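Local structure of hypothetical protein (2IM9) at residues A[277-282]-A[294-299]; A[244-249]-A[267-272]; A[153-158]-A[311-316]; A[168-173]-A[219-224]. The protein is of unknown function but belongs to an N-acetylmuramoyl-L-alanine amidase-like family of the CA peptidase clan, and so may cleave amide bonds in the bacterial cell wall. One frame throughout, in Å; residues are numbered along the deposited sequence. Where two conformers were deposited one is given.

Interaction 1 of 4, residues A[277-282]-A[294-299]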
loop_
_atom_site.group_PDB
_atom_site.type_symbol
_atom_site.label_atom_id
_atom_site.label_comp_id
_atom_site.label_asym_id
_atom_site.label_seq_id
_atom_site.Cartn_x
_atom_site.Cartn_y
_atom_site.Cartn_z
ATOM N N ASN A 277 -19.399 -4.244 -15.108
ATOM C CA ASN A 277 -18.744 -3.605 -16.264
ATOM C C ASN A 277 -18.416 -2.118 -16.029
ATOM O O ASN A 277 -18.325 -1.322 -16.981
ATOM C CB ASN A 277 -19.573 -3.846 -17.556
ATOM C CG ASN A 277 -18.746 -3.725 -18.835
ATOM O OD1 ASN A 277 -17.606 -4.177 -18.909
ATOM N ND2 ASN A 277 -19.323 -3.099 -19.839
ATOM N N GLU A 278 -18.227 -1.757 -14.756
ATOM C CA GLU A 278 -17.772 -0.431 -14.343
ATOM C C GLU A 278 -16.551 -0.599 -13.432
ATOM O O GLU A 278 -16.481 -1.530 -12.637
ATOM C CB GLU A 278 -18.888 0.323 -13.598
ATOM C CG GLU A 278 -18.520 1.763 -13.162
ATOM C CD GLU A 278 -19.699 2.576 -12.600
ATOM O OE1 GLU A 278 -20.778 1.994 -12.342
ATOM O OE2 GLU A 278 -19.533 3.805 -12.402
ATOM N N LEU A 279 -15.590 0.301 -13.551
ATOM C CA LEU A 279 -14.342 0.139 -12.804
ATOM C C LEU A 279 -14.344 0.990 -11.539
ATOM O O LEU A 279 -14.520 2.215 -11.603
ATOM C CB LEU A 279 -13.150 0.484 -13.690
ATOM C CG LEU A 279 -11.742 0.359 -13.108
ATOM C CD1 LEU A 279 -11.492 -1.040 -12.582
ATOM C CD2 LEU A 279 -10.753 0.745 -14.219
ATOM N N PHE A 280 -14.105 0.322 -10.407
ATOM C CA PHE A 280 -14.052 0.959 -9.099
ATOM C C PHE A 280 -12.646 0.966 -8.499
ATOM O O PHE A 280 -11.806 0.117 -8.810
ATOM C CB PHE A 280 -15.075 0.325 -8.141
ATOM C CG PHE A 280 -16.500 0.565 -8.566
ATOM C CD1 PHE A 280 -17.202 1.672 -8.104
ATOM C CD2 PHE A 280 -17.104 -0.274 -9.498
ATOM C CE1 PHE A 280 -18.523 1.920 -8.547
ATOM C CE2 PHE A 280 -18.402 -0.039 -9.932
ATOM C CZ PHE A 280 -19.109 1.062 -9.451
ATOM N N PHE A 281 -12.416 1.961 -7.671
ATOM C CA PHE A 281 -11.191 2.094 -6.893
ATOM C C PHE A 281 -11.606 1.758 -5.471
ATOM O O PHE A 281 -12.364 2.497 -4.828
ATOM C CB PHE A 281 -10.674 3.523 -7.028
ATOM C CG PHE A 281 -9.353 3.784 -6.382
ATOM C CD1 PHE A 281 -8.315 2.838 -6.413
ATOM C CD2 PHE A 281 -9.102 5.038 -5.827
ATOM C CE1 PHE A 281 -7.070 3.128 -5.854
ATOM C CE2 PHE A 281 -7.841 5.329 -5.266
ATOM C CZ PHE A 281 -6.838 4.372 -5.280
ATOM N N ARG A 282 -11.152 0.601 -5.002
ATOM C CA ARG A 282 -11.512 0.132 -3.666
ATOM C C ARG A 282 -10.349 0.418 -2.731
ATOM O O ARG A 282 -9.256 -0.082 -2.930
ATOM C CB ARG A 282 -11.827 -1.360 -3.701
ATOM C CG ARG A 282 -12.267 -1.929 -2.346
ATOM C CD ARG A 282 -12.788 -3.349 -2.534
ATOM N NE ARG A 282 -14.095 -3.358 -3.192
ATOM C CZ ARG A 282 -14.647 -4.443 -3.724
ATOM N NH1 ARG A 282 -14.010 -5.609 -3.691
ATOM N NH2 ARG A 282 -15.844 -4.358 -4.296
ATOM N N VAL A 294 -15.235 3.620 -4.939
ATOM C CA VAL A 294 -15.604 4.830 -5.694
ATOM C C VAL A 294 -15.298 4.603 -7.179
ATOM O O VAL A 294 -14.338 3.913 -7.515
ATOM C CB VAL A 294 -14.869 6.114 -5.200
ATOM C CG1 VAL A 294 -15.184 6.431 -3.733
ATOM C CG2 VAL A 294 -13.367 6.004 -5.442
ATOM N N SER A 295 -16.113 5.165 -8.070
ATOM C CA SER A 295 -15.809 5.096 -9.504
ATOM C C SER A 295 -14.375 5.561 -9.755
ATOM O O SER A 295 -14.015 6.660 -9.336
ATOM C CB SER A 295 -16.759 5.979 -10.311
ATOM O OG SER A 295 -16.187 6.292 -11.583
ATOM N N LEU A 296 -13.550 4.733 -10.417
ATOM C CA LEU A 296 -12.152 5.134 -10.636
ATOM C C LEU A 296 -12.087 6.343 -11.581
ATOM O O LEU A 296 -11.325 7.273 -11.358
ATOM C CB LEU A 296 -11.272 3.978 -11.147
ATOM C CG LEU A 296 -9.824 4.406 -11.471
ATOM C CD1 LEU A 296 -9.004 4.748 -10.186
ATOM C CD2 LEU A 296 -9.073 3.404 -12.348
ATOM N N ILE A 297 -12.900 6.328 -12.632
ATOM C CA ILE A 297 -12.958 7.468 -13.556
ATOM C C ILE A 297 -13.318 8.767 -12.824
ATOM O O ILE A 297 -12.607 9.765 -12.950
ATOM C CB ILE A 297 -13.912 7.194 -14.758
ATOM C CG1 ILE A 297 -13.329 6.082 -15.643
ATOM C CG2 ILE A 297 -14.143 8.482 -15.562
ATOM C CD1 ILE A 297 -14.302 5.543 -16.687
ATOM N N ASP A 298 -14.384 8.749 -12.032
ATOM C CA ASP A 298 -14.791 9.938 -11.265
ATOM C C ASP A 298 -13.727 10.384 -10.261
ATOM O O ASP A 298 -13.469 11.576 -10.120
ATOM C CB ASP A 298 -16.101 9.683 -10.528
ATOM C CG ASP A 298 -17.270 9.507 -11.462
ATOM O OD1 ASP A 298 -17.120 9.789 -12.689
ATOM O OD2 ASP A 298 -18.345 9.086 -10.958
ATOM N N TYR A 299 -13.122 9.420 -9.567
ATOM C CA TYR A 299 -12.083 9.704 -8.582
ATOM C C TYR A 299 -10.911 10.453 -9.237
ATOM O O TYR A 299 -10.432 11.491 -8.732
ATOM C CB TYR A 299 -11.607 8.386 -7.952
ATOM C CG TYR A 299 -10.501 8.559 -6.947
ATOM C CD1 TYR A 299 -10.788 8.829 -5.603
ATOM C CD2 TYR A 299 -9.169 8.459 -7.338
ATOM C CE1 TYR A 299 -9.765 8.992 -4.673
ATOM C CE2 TYR A 299 -8.137 8.643 -6.429
ATOM C CZ TYR A 299 -8.441 8.910 -5.104
ATOM O OH TYR A 299 -7.412 9.071 -4.208
HETATM O O HOH W 1 -17.382 5.286 -13.565
HETATM O O HOH W 2 -14.868 4.053 -13.529
#
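The beta hairpin of strands 278-285 and 290-295 runs directly into helix 296-303, and Phe281 and Val294 pair just before the second strand gives way. Phe281 N donates to Val294 O at 2.7 Å, and Val294 N answers with a longer bond of 3.1 Å to Phe281 O. One step on, the helix has begun, yet the bonding persists: Leu296 N meets Leu279 O at 2.9 Å. A water also donates to Leu279 O and accepts from Ile297 N, so one strand carbonyl serves two amides of the opening helical turn. Ser295 serves a third as N-cap, its OG accepting from Asp298 N at 3.1 Å. On the outer side a further water donates to Glu278 OE2.

The inner side is apolar. Phe281 has CG anti to its backbone N (chi1 -175°), which presents a ring edge to the face of Tyr299, with Phe281 CD2 over the centre of the Tyr299 ring. The centroids lie 4.8 Å apart and the planes meet at 59°, an edge-to-face pair. Leu296 spreads its branches, CD1 resting on Phe281 CB at 3.8 Å and CD2 lying alongside Leu279 CD2 at 3.7 Å. Beyond them, Ile247 of strand 246-254 touches both Phe281 and Leu296. Together these features make a beta hairpin that passes without a linker into an N-capped helix packed back on the first strand of the hairpin.

Interaction 2 of 4, residues A[244-249]-A[267-272]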
loop_
_atom_site.group_PDB
_atom_site.type_symbol
_atom_site.label_atom_id
_atom_site.label_comp_id
_atom_site.label_asym_id
_atom_site.label_seq_id
_atom_site.Cartn_x
_atom_site.Cartn_y
_atom_site.Cartn_z
ATOM N N GLY A 244 -8.628 -6.659 -9.890
ATOM C CA GLY A 244 -7.735 -7.066 -8.799
ATOM C C GLY A 244 -6.358 -6.435 -8.870
ATOM O O GLY A 244 -5.478 -6.775 -8.077
ATOM N N ALA A 245 -6.149 -5.514 -9.817
ATOM C CA ALA A 245 -4.846 -4.840 -9.900
ATOM C C ALA A 245 -4.677 -3.881 -8.706
ATOM O O ALA A 245 -5.661 -3.484 -8.060
ATOM C CB ALA A 245 -4.704 -4.087 -11.215
ATOM N N VAL A 246 -3.426 -3.546 -8.397
ATOM C CA VAL A 246 -3.117 -2.535 -7.399
ATOM C C VAL A 246 -2.879 -1.228 -8.137
ATOM O O VAL A 246 -2.050 -1.187 -9.069
ATOM C CB VAL A 246 -1.845 -2.920 -6.589
ATOM C CG1 VAL A 246 -1.416 -1.766 -5.692
ATOM C CG2 VAL A 246 -2.104 -4.231 -5.769
ATOM N N ILE A 247 -3.628 -0.185 -7.749
ATOM C CA ILE A 247 -3.505 1.159 -8.360
ATOM C C ILE A 247 -2.845 2.106 -7.373
ATOM O O ILE A 247 -3.331 2.249 -6.247
ATOM C CB ILE A 247 -4.903 1.752 -8.703
ATOM C CG1 ILE A 247 -5.625 0.873 -9.729
ATOM C CG2 ILE A 247 -4.767 3.173 -9.227
ATOM C CD1 ILE A 247 -7.100 1.236 -9.840
ATOM N N GLU A 248 -1.737 2.719 -7.788
ATOM C CA GLU A 248 -1.044 3.735 -6.983
ATOM C C GLU A 248 -1.194 5.122 -7.592
ATOM O O GLU A 248 -1.105 5.299 -8.815
ATOM C CB GLU A 248 0.443 3.379 -6.827
ATOM C CG GLU A 248 0.657 2.090 -6.048
ATOM C CD GLU A 248 2.065 1.516 -6.131
ATOM O OE1 GLU A 248 2.909 2.060 -6.875
ATOM O OE2 GLU A 248 2.317 0.518 -5.415
ATOM N N ILE A 249 -1.397 6.112 -6.727
ATOM C CA ILE A 249 -1.616 7.473 -7.183
ATOM C C ILE A 249 -0.275 8.205 -7.175
ATOM O O ILE A 249 0.372 8.264 -6.129
ATOM C CB ILE A 249 -2.652 8.207 -6.279
ATOM C CG1 ILE A 249 -3.997 7.452 -6.223
ATOM C CG2 ILE A 249 -2.796 9.672 -6.720
ATOM C CD1 ILE A 249 -4.621 7.120 -7.584
ATOM N N SER A 267 1.167 8.849 -3.252
ATOM C CA SER A 267 0.395 9.483 -2.168
ATOM C C SER A 267 -0.744 8.609 -1.650
ATOM O O SER A 267 -1.276 8.845 -0.544
ATOM C CB SER A 267 -0.170 10.827 -2.646
ATOM O OG SER A 267 -0.911 10.667 -3.850
ATOM N N HIS A 268 -1.110 7.587 -2.421
ATOM C CA HIS A 268 -2.259 6.743 -2.093
ATOM C C HIS A 268 -2.272 5.485 -2.960
ATOM O O HIS A 268 -1.609 5.420 -4.004
ATOM C CB HIS A 268 -3.568 7.539 -2.311
ATOM C CG HIS A 268 -4.780 6.897 -1.721
ATOM N ND1 HIS A 268 -5.972 6.779 -2.406
ATOM C CD2 HIS A 268 -4.993 6.352 -0.500
ATOM C CE1 HIS A 268 -6.864 6.170 -1.637
ATOM N NE2 HIS A 268 -6.295 5.906 -0.474
ATOM N N LEU A 269 -3.002 4.475 -2.499
ATOM C CA LEU A 269 -3.170 3.250 -3.282
ATOM C C LEU A 269 -4.392 2.465 -2.885
ATOM O O LEU A 269 -4.998 2.716 -1.840
ATOM C CB LEU A 269 -1.905 2.377 -3.263
ATOM C CG LEU A 269 -1.571 1.598 -1.986
ATOM C CD1 LEU A 269 -0.501 0.564 -2.312
ATOM C CD2 LEU A 269 -1.045 2.526 -0.949
ATOM N N GLY A 270 -4.749 1.501 -3.723
ATOM C CA GLY A 270 -5.957 0.692 -3.507
ATOM C C GLY A 270 -6.056 -0.311 -4.638
ATOM O O GLY A 270 -5.088 -0.490 -5.398
ATOM N N PHE A 271 -7.219 -0.947 -4.772
ATOM C CA PHE A 271 -7.428 -1.971 -5.789
ATOM C C PHE A 271 -8.370 -1.510 -6.888
ATOM O O PHE A 271 -9.282 -0.702 -6.636
ATOM C CB PHE A 271 -8.042 -3.232 -5.167
ATOM C CG PHE A 271 -7.150 -3.921 -4.173
ATOM C CD1 PHE A 271 -6.071 -4.682 -4.597
ATOM C CD2 PHE A 271 -7.391 -3.801 -2.807
ATOM C CE1 PHE A 271 -5.238 -5.327 -3.676
ATOM C CE2 PHE A 271 -6.567 -4.442 -1.875
ATOM C CZ PHE A 271 -5.487 -5.210 -2.312
ATOM N N ALA A 272 -8.112 -2.001 -8.093
ATOM C CA ALA A 272 -9.022 -1.851 -9.228
ATOM C C ALA A 272 -9.997 -3.003 -9.166
ATOM O O ALA A 272 -9.584 -4.157 -9.221
ATOM C CB ALA A 272 -8.243 -1.903 -10.559
#
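Val246 faces Phe271 and Ile247 faces Gly270 in an antiparallel pair of strands at the buried middle of the sheet. Ile247 N donates to Gly270 O at 2.8 Å, and Gly270 N returns a bond to Ile247 O. The bonding runs on to both ends, through Ala272 N to Ala245 O at 2.9 Å and Ser267 N to Ile249 O at 3.0 Å. On one face Val246 CG2 touches the Phe271 ring at CE1, 3.9 Å away. On the other, Ile247 places CG1 beside its own backbone N (chi1 -62°), which sends CD1 along the strand onto Ala272 CB; their 3.4 Å separation is tight for two carbons.

The next shell fixes these side chains. Phe281 and Leu296 of the neighbouring hairpin and helix pack on Ile247, whereas Phe271 leans on Val102 of helix 95-107. His268 touches Cys95 at the start of that helix and makes a weak hydrogen bond from NE2 to Ala284 O; a cysteine at a helix start beside a strand histidine is consistent with the catalytic pair of clan CA peptidases. The OE1 of Glu248 is hydrogen-bonded to Asn142 ND2. Lower down its side chain lies alongside Leu269, with Glu248 CG 3.8 Å from Leu269 CB.

Interaction 3 of 4, residues A[153-158]-A[311-316]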
loop_
_atom_site.group_PDB
_atom_site.type_symbol
_atom_site.label_atom_id
_atom_site.label_comp_id
_atom_site.label_asym_id
_atom_site.label_seq_id
_atom_site.Cartn_x
_atom_site.Cartn_y
_atom_site.Cartn_z
ATOM N N ASP A 153 4.786 -4.769 -12.446
ATOM C CA ASP A 153 4.329 -3.458 -12.905
ATOM C C ASP A 153 3.916 -3.627 -14.365
ATOM O O ASP A 153 4.744 -4.013 -15.217
ATOM C CB ASP A 153 5.467 -2.437 -12.753
ATOM C CG ASP A 153 5.031 -0.993 -13.009
ATOM O OD1 ASP A 153 4.207 -0.773 -13.925
ATOM O OD2 ASP A 153 5.544 -0.075 -12.321
ATOM N N ILE A 154 2.646 -3.369 -14.650
ATOM C CA ILE A 154 2.134 -3.471 -16.017
ATOM C C ILE A 154 1.727 -2.127 -16.630
ATOM O O ILE A 154 1.098 -2.093 -17.695
ATOM C CB ILE A 154 0.976 -4.480 -16.116
ATOM C CG1 ILE A 154 -0.247 -4.027 -15.310
ATOM C CG2 ILE A 154 1.453 -5.867 -15.657
ATOM C CD1 ILE A 154 -1.540 -4.575 -15.875
ATOM N N THR A 155 2.118 -1.027 -15.982
ATOM C CA THR A 155 1.740 0.323 -16.422
ATOM C C THR A 155 1.987 0.560 -17.913
ATOM O O THR A 155 1.090 1.033 -18.632
ATOM C CB THR A 155 2.466 1.392 -15.580
ATOM O OG1 THR A 155 2.291 1.079 -14.181
ATOM C CG2 THR A 155 1.924 2.790 -15.874
ATOM N N PHE A 156 3.186 0.211 -18.384
ATOM C CA PHE A 156 3.516 0.447 -19.801
ATOM C C PHE A 156 2.709 -0.413 -20.781
ATOM O O PHE A 156 2.619 -0.068 -21.964
ATOM C CB PHE A 156 5.013 0.261 -20.077
ATOM C CG PHE A 156 5.819 1.515 -19.896
ATOM C CD1 PHE A 156 6.400 1.814 -18.669
ATOM C CD2 PHE A 156 6.009 2.396 -20.970
ATOM C CE1 PHE A 156 7.153 2.986 -18.508
ATOM C CE2 PHE A 156 6.761 3.571 -20.819
ATOM C CZ PHE A 156 7.335 3.862 -19.591
ATOM N N SER A 157 2.161 -1.531 -20.309
ATOM C CA SER A 157 1.382 -2.426 -21.168
ATOM C C SER A 157 -0.019 -1.882 -21.472
ATOM O O SER A 157 -0.769 -2.471 -22.264
ATOM C CB SER A 157 1.259 -3.810 -20.537
ATOM O OG SER A 157 0.250 -3.799 -19.540
ATOM N N ILE A 158 -0.380 -0.776 -20.838
ATOM C CA ILE A 158 -1.668 -0.155 -21.093
ATOM C C ILE A 158 -1.431 0.846 -22.212
ATOM O O ILE A 158 -0.906 1.931 -21.986
ATOM C CB ILE A 158 -2.262 0.463 -19.820
ATOM C CG1 ILE A 158 -2.577 -0.668 -18.827
ATOM C CG2 ILE A 158 -3.539 1.267 -20.146
ATOM C CD1 ILE A 158 -2.675 -0.236 -17.438
ATOM N N GLY A 311 -1.009 11.172 -12.355
ATOM C CA GLY A 311 -1.473 9.917 -12.970
ATOM C C GLY A 311 -1.424 8.701 -12.073
ATOM O O GLY A 311 -1.368 8.821 -10.840
ATOM N N ILE A 312 -1.449 7.521 -12.690
ATOM C CA ILE A 312 -1.526 6.268 -11.919
ATOM C C ILE A 312 -0.529 5.188 -12.363
ATOM O O ILE A 312 -0.172 5.110 -13.526
ATOM C CB ILE A 312 -2.946 5.662 -11.990
ATOM C CG1 ILE A 312 -3.361 5.332 -13.433
ATOM C CG2 ILE A 312 -3.942 6.586 -11.275
ATOM C CD1 ILE A 312 -4.722 4.600 -13.522
ATOM N N ASN A 313 -0.119 4.350 -11.417
ATOM C CA ASN A 313 0.726 3.183 -11.686
ATOM C C ASN A 313 -0.130 1.951 -11.445
ATOM O O ASN A 313 -0.971 1.951 -10.543
ATOM C CB ASN A 313 1.971 3.219 -10.771
ATOM C CG ASN A 313 2.812 1.950 -10.841
ATOM O OD1 ASN A 313 2.498 0.933 -10.213
ATOM N ND2 ASN A 313 3.903 2.016 -11.572
ATOM N N ILE A 314 0.079 0.916 -12.267
ATOM C CA ILE A 314 -0.731 -0.307 -12.177
ATOM C C ILE A 314 0.176 -1.524 -12.031
ATOM O O ILE A 314 1.089 -1.734 -12.829
ATOM C CB ILE A 314 -1.645 -0.503 -13.429
ATOM C CG1 ILE A 314 -2.507 0.744 -13.711
ATOM C CG2 ILE A 314 -2.569 -1.711 -13.250
ATOM C CD1 ILE A 314 -1.856 1.766 -14.620
ATOM N N GLN A 315 -0.102 -2.330 -11.001
ATOM C CA GLN A 315 0.616 -3.578 -10.760
ATOM C C GLN A 315 -0.371 -4.721 -10.646
ATOM O O GLN A 315 -1.525 -4.526 -10.252
ATOM C CB GLN A 315 1.389 -3.482 -9.460
ATOM C CG GLN A 315 2.588 -2.563 -9.553
ATOM C CD GLN A 315 3.319 -2.525 -8.256
ATOM O OE1 GLN A 315 2.834 -1.934 -7.279
ATOM N NE2 GLN A 315 4.483 -3.173 -8.212
ATOM N N VAL A 316 0.069 -5.920 -11.009
ATOM C CA VAL A 316 -0.773 -7.105 -10.843
ATOM C C VAL A 316 -0.054 -8.110 -9.963
ATOM O O VAL A 316 1.163 -8.053 -9.812
ATOM C CB VAL A 316 -1.155 -7.773 -12.174
ATOM C CG1 VAL A 316 -2.004 -6.830 -13.032
ATOM C CG2 VAL A 316 0.096 -8.206 -12.933
#
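Asp153 and Thr155 fasten the loop after strand 151-153 to Asn313 and Ile314 of strand 311-317 through a compact polar knot. Asp153 OD1 accepts from Thr155 N at 2.9 Å, closing an Asx turn, and also from the Thr155 hydroxyl, OG1, at 2.7 Å. That hydroxyl is itself an acceptor: Ile314 N points almost straight at Thr155 OG1 over 2.9 Å, so the threonine stands in for a strand carbonyl. The other carboxylate oxygen, Asp153 OD2, takes Asn313 ND2 at 2.8 Å on its syn side, 35° out of the carboxylate plane. The carboxylate and amide planes stand nearly perpendicular, 84° apart, and Asn313 ND2 has a second acceptor in Pro220 O of the next strand. With two donors on OD1 and one on OD2, the aspartate has little room to rotate. Ile154 N completes the tie by donating to Ile314 O at 2.9 Å.

Beside this knot the packing is apolar. Ile154 carries CG1 between its backbone N and carbonyl carbon (chi1 65°), which lays CD1 across Val316 CG1 at 3.7 Å; Pro242 touches both residues. Phe156 and Ser157 form the looser part, away from the strand. Phe156 turns to Pro220 and Tyr169, and the exposed Ser157 folds back on its own loop, OG donating to Ile154 O at 2.7 Å. Ile158 then returns, its CD1 meeting Ile314 CD1 tip to tip at 3.6 Å. Such is the pattern of an Asx turn leading from an edge strand into a short 3-10 segment.

Interaction 4 of 4, residues A[168-173]-A[219-224]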
loop_
_atom_site.group_PDB
_atom_site.type_symbol
_atom_site.label_atom_id
_atom_site.label_comp_id
_atom_site.label_asym_id
_atom_site.label_seq_id
_atom_site.Cartn_x
_atom_site.Cartn_y
_atom_site.Cartn_z
ATOM N N LEU A 168 4.711 7.515 -18.633
ATOM C CA LEU A 168 5.857 8.389 -18.371
ATOM C C LEU A 168 6.542 7.897 -17.094
ATOM O O LEU A 168 6.058 6.970 -16.453
ATOM C CB LEU A 168 5.380 9.828 -18.176
ATOM C CG LEU A 168 4.588 10.422 -19.352
ATOM C CD1 LEU A 168 3.926 11.751 -18.982
ATOM C CD2 LEU A 168 5.505 10.548 -20.578
ATOM N N TYR A 169 7.679 8.500 -16.738
ATOM C CA TYR A 169 8.385 8.123 -15.506
ATOM C C TYR A 169 8.324 9.235 -14.476
ATOM O O TYR A 169 8.611 10.416 -14.781
ATOM C CB TYR A 169 9.866 7.808 -15.788
ATOM C CG TYR A 169 10.121 6.634 -16.714
ATOM C CD1 TYR A 169 10.016 5.324 -16.253
ATOM C CD2 TYR A 169 10.514 6.847 -18.030
ATOM C CE1 TYR A 169 10.258 4.245 -17.095
ATOM C CE2 TYR A 169 10.775 5.777 -18.889
ATOM C CZ TYR A 169 10.643 4.487 -18.420
ATOM O OH TYR A 169 10.906 3.444 -19.290
ATOM N N ALA A 170 7.931 8.870 -13.260
ATOM C CA ALA A 170 8.036 9.773 -12.110
ATOM C C ALA A 170 9.275 9.393 -11.312
ATOM O O ALA A 170 9.550 8.210 -11.118
ATOM C CB ALA A 170 6.817 9.651 -11.239
ATOM N N ASN A 171 10.011 10.401 -10.840
ATOM C CA ASN A 171 11.171 10.167 -9.993
ATOM C C ASN A 171 11.063 11.007 -8.727
ATOM O O ASN A 171 10.628 12.164 -8.765
ATOM C CB ASN A 171 12.466 10.542 -10.704
ATOM C CG ASN A 171 12.536 10.008 -12.109
ATOM O OD1 ASN A 171 12.686 10.783 -13.063
ATOM N ND2 ASN A 171 12.408 8.698 -12.261
ATOM N N ALA A 172 11.445 10.420 -7.608
ATOM C CA ALA A 172 11.629 11.202 -6.399
ATOM C C ALA A 172 12.920 10.726 -5.787
ATOM O O ALA A 172 13.203 9.540 -5.797
ATOM C CB ALA A 172 10.486 10.968 -5.446
ATOM N N LEU A 173 13.697 11.661 -5.250
ATOM C CA LEU A 173 14.921 11.278 -4.559
ATOM C C LEU A 173 14.571 11.051 -3.091
ATOM O O LEU A 173 14.321 12.012 -2.349
ATOM C CB LEU A 173 15.996 12.346 -4.715
ATOM C CG LEU A 173 17.342 11.930 -4.138
ATOM C CD1 LEU A 173 17.890 10.716 -4.864
ATOM C CD2 LEU A 173 18.304 13.096 -4.230
ATOM N N VAL A 219 9.228 5.401 -11.315
ATOM C CA VAL A 219 7.875 4.870 -11.194
ATOM C C VAL A 219 7.097 5.162 -12.465
ATOM O O VAL A 219 6.752 6.324 -12.720
ATOM C CB VAL A 219 7.122 5.511 -10.014
ATOM C CG1 VAL A 219 5.694 4.921 -9.915
ATOM C CG2 VAL A 219 7.913 5.303 -8.685
ATOM N N PRO A 220 6.780 4.109 -13.247
ATOM C CA PRO A 220 5.959 4.381 -14.430
ATOM C C PRO A 220 4.581 4.896 -14.037
ATOM O O PRO A 220 4.033 4.487 -12.995
ATOM C CB PRO A 220 5.844 3.005 -15.100
ATOM C CG PRO A 220 7.054 2.249 -14.601
ATOM C CD PRO A 220 7.150 2.681 -13.163
ATOM N N TYR A 221 4.019 5.787 -14.844
ATOM C CA TYR A 221 2.625 6.197 -14.609
ATOM C C TYR A 221 1.946 6.565 -15.909
ATOM O O TYR A 221 2.590 7.074 -16.849
ATOM C CB TYR A 221 2.501 7.337 -13.571
ATOM C CG TYR A 221 2.983 8.698 -14.042
ATOM C CD1 TYR A 221 2.073 9.668 -14.488
ATOM C CD2 TYR A 221 4.344 9.027 -14.031
ATOM C CE1 TYR A 221 2.507 10.937 -14.910
ATOM C CE2 TYR A 221 4.785 10.301 -14.494
ATOM C CZ TYR A 221 3.861 11.234 -14.913
ATOM O OH TYR A 221 4.292 12.485 -15.338
ATOM N N ILE A 222 0.647 6.267 -15.961
ATOM C CA ILE A 222 -0.182 6.708 -17.076
ATOM C C ILE A 222 -0.673 8.088 -16.690
ATOM O O ILE A 222 -1.342 8.250 -15.666
ATOM C CB ILE A 222 -1.389 5.799 -17.274
ATOM C CG1 ILE A 222 -0.948 4.357 -17.545
ATOM C CG2 ILE A 222 -2.231 6.263 -18.479
ATOM C CD1 ILE A 222 -2.110 3.398 -17.505
ATOM N N PRO A 223 -0.335 9.098 -17.501
ATOM C CA PRO A 223 -0.670 10.484 -17.189
ATOM C C PRO A 223 -2.141 10.830 -17.433
ATOM O O PRO A 223 -2.781 10.237 -18.314
ATOM C CB PRO A 223 0.191 11.263 -18.186
ATOM C CG PRO A 223 0.307 10.385 -19.326
ATOM C CD PRO A 223 0.418 8.998 -18.766
ATOM N N PHE A 224 -2.650 11.809 -16.685
ATOM C CA PHE A 224 -4.022 12.281 -16.868
ATOM C C PHE A 224 -4.216 12.902 -18.246
ATOM O O PHE A 224 -5.330 12.894 -18.780
ATOM C CB PHE A 224 -4.441 13.278 -15.783
ATOM C CG PHE A 224 -4.560 12.682 -14.405
ATOM C CD1 PHE A 224 -4.938 11.356 -14.222
ATOM C CD2 PHE A 224 -4.305 13.471 -13.278
ATOM C CE1 PHE A 224 -5.052 10.816 -12.947
ATOM C CE2 PHE A 224 -4.433 12.955 -12.006
ATOM C CZ PHE A 224 -4.795 11.608 -11.830
HETATM O O HOH W 3 7.138 12.657 -15.645
#
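Val219 opens the pairing with Ala170 in an antiparallel strand pair, donating from N to Ala170 O at 2.8 Å. Its carbonyl receives Ala170 N at 2.9 Å. Pro220 follows opposite Tyr169, a non-hydrogen-bonded position, where a residue without an amide hydrogen costs the pairing nothing; its CA instead approaches Leu168 O at 3.3 Å.

Tyr221 restores the bonding in both directions, its O accepting from Leu168 N at 2.8 Å while its N donates to Leu168 O. Its side chain takes the position between backbone N and carbonyl carbon (chi1 71°), which folds the ring back across the partner strand. The ring edge comes to the peptide linking Tyr169 and Ala170, with CE2 3.7 Å from Ala170 N, and Leu168 CB sits over one face in an off-centre CH-pi contact, 4.2 Å from the centroid. At the far end of the ring a water bridges Tyr221 OH and Tyr169 O.

Pro223 ends the strand at the N-cap of helix 224-227 and offers CB to Leu168 CD1 at 3.8 Å, so this exposed leucine spans the Tyr221 ring and Pro223. Ala170 and Val219 turn together onto Ile250 of strand 246-254, with Tyr221 on Pro252 nearby. Backbone bonding of Ile222 with Ile312 on the other edge places strand 214-223 between strand 168-175 and strand 311-317, and the chain leaves the sheet through helix 224-227.

How the interactions relate
The four contacts sample one antiparallel sheet from end to end, and neighbouring strands join them. Arg282 N to Phe271 O, 2.8 Å, ties interaction 1 to interaction 2; Val246 N to Gln315 O, also 2.8 Å, carries on to interaction 3; Ile312 O and Ile222 N, again 2.8 Å apart, reach interaction 4. Centres of successive contacts lie about 10 or 11 Å apart, whereas interactions 1 and 4 are about 21 Å apart and do not touch. Interaction 3 closes the longest loop, with the other three nested within it. The possible catalytic histidine, His268, is part of interaction 2, with Cys95 next to it, one strand from the hairpin of interaction 1.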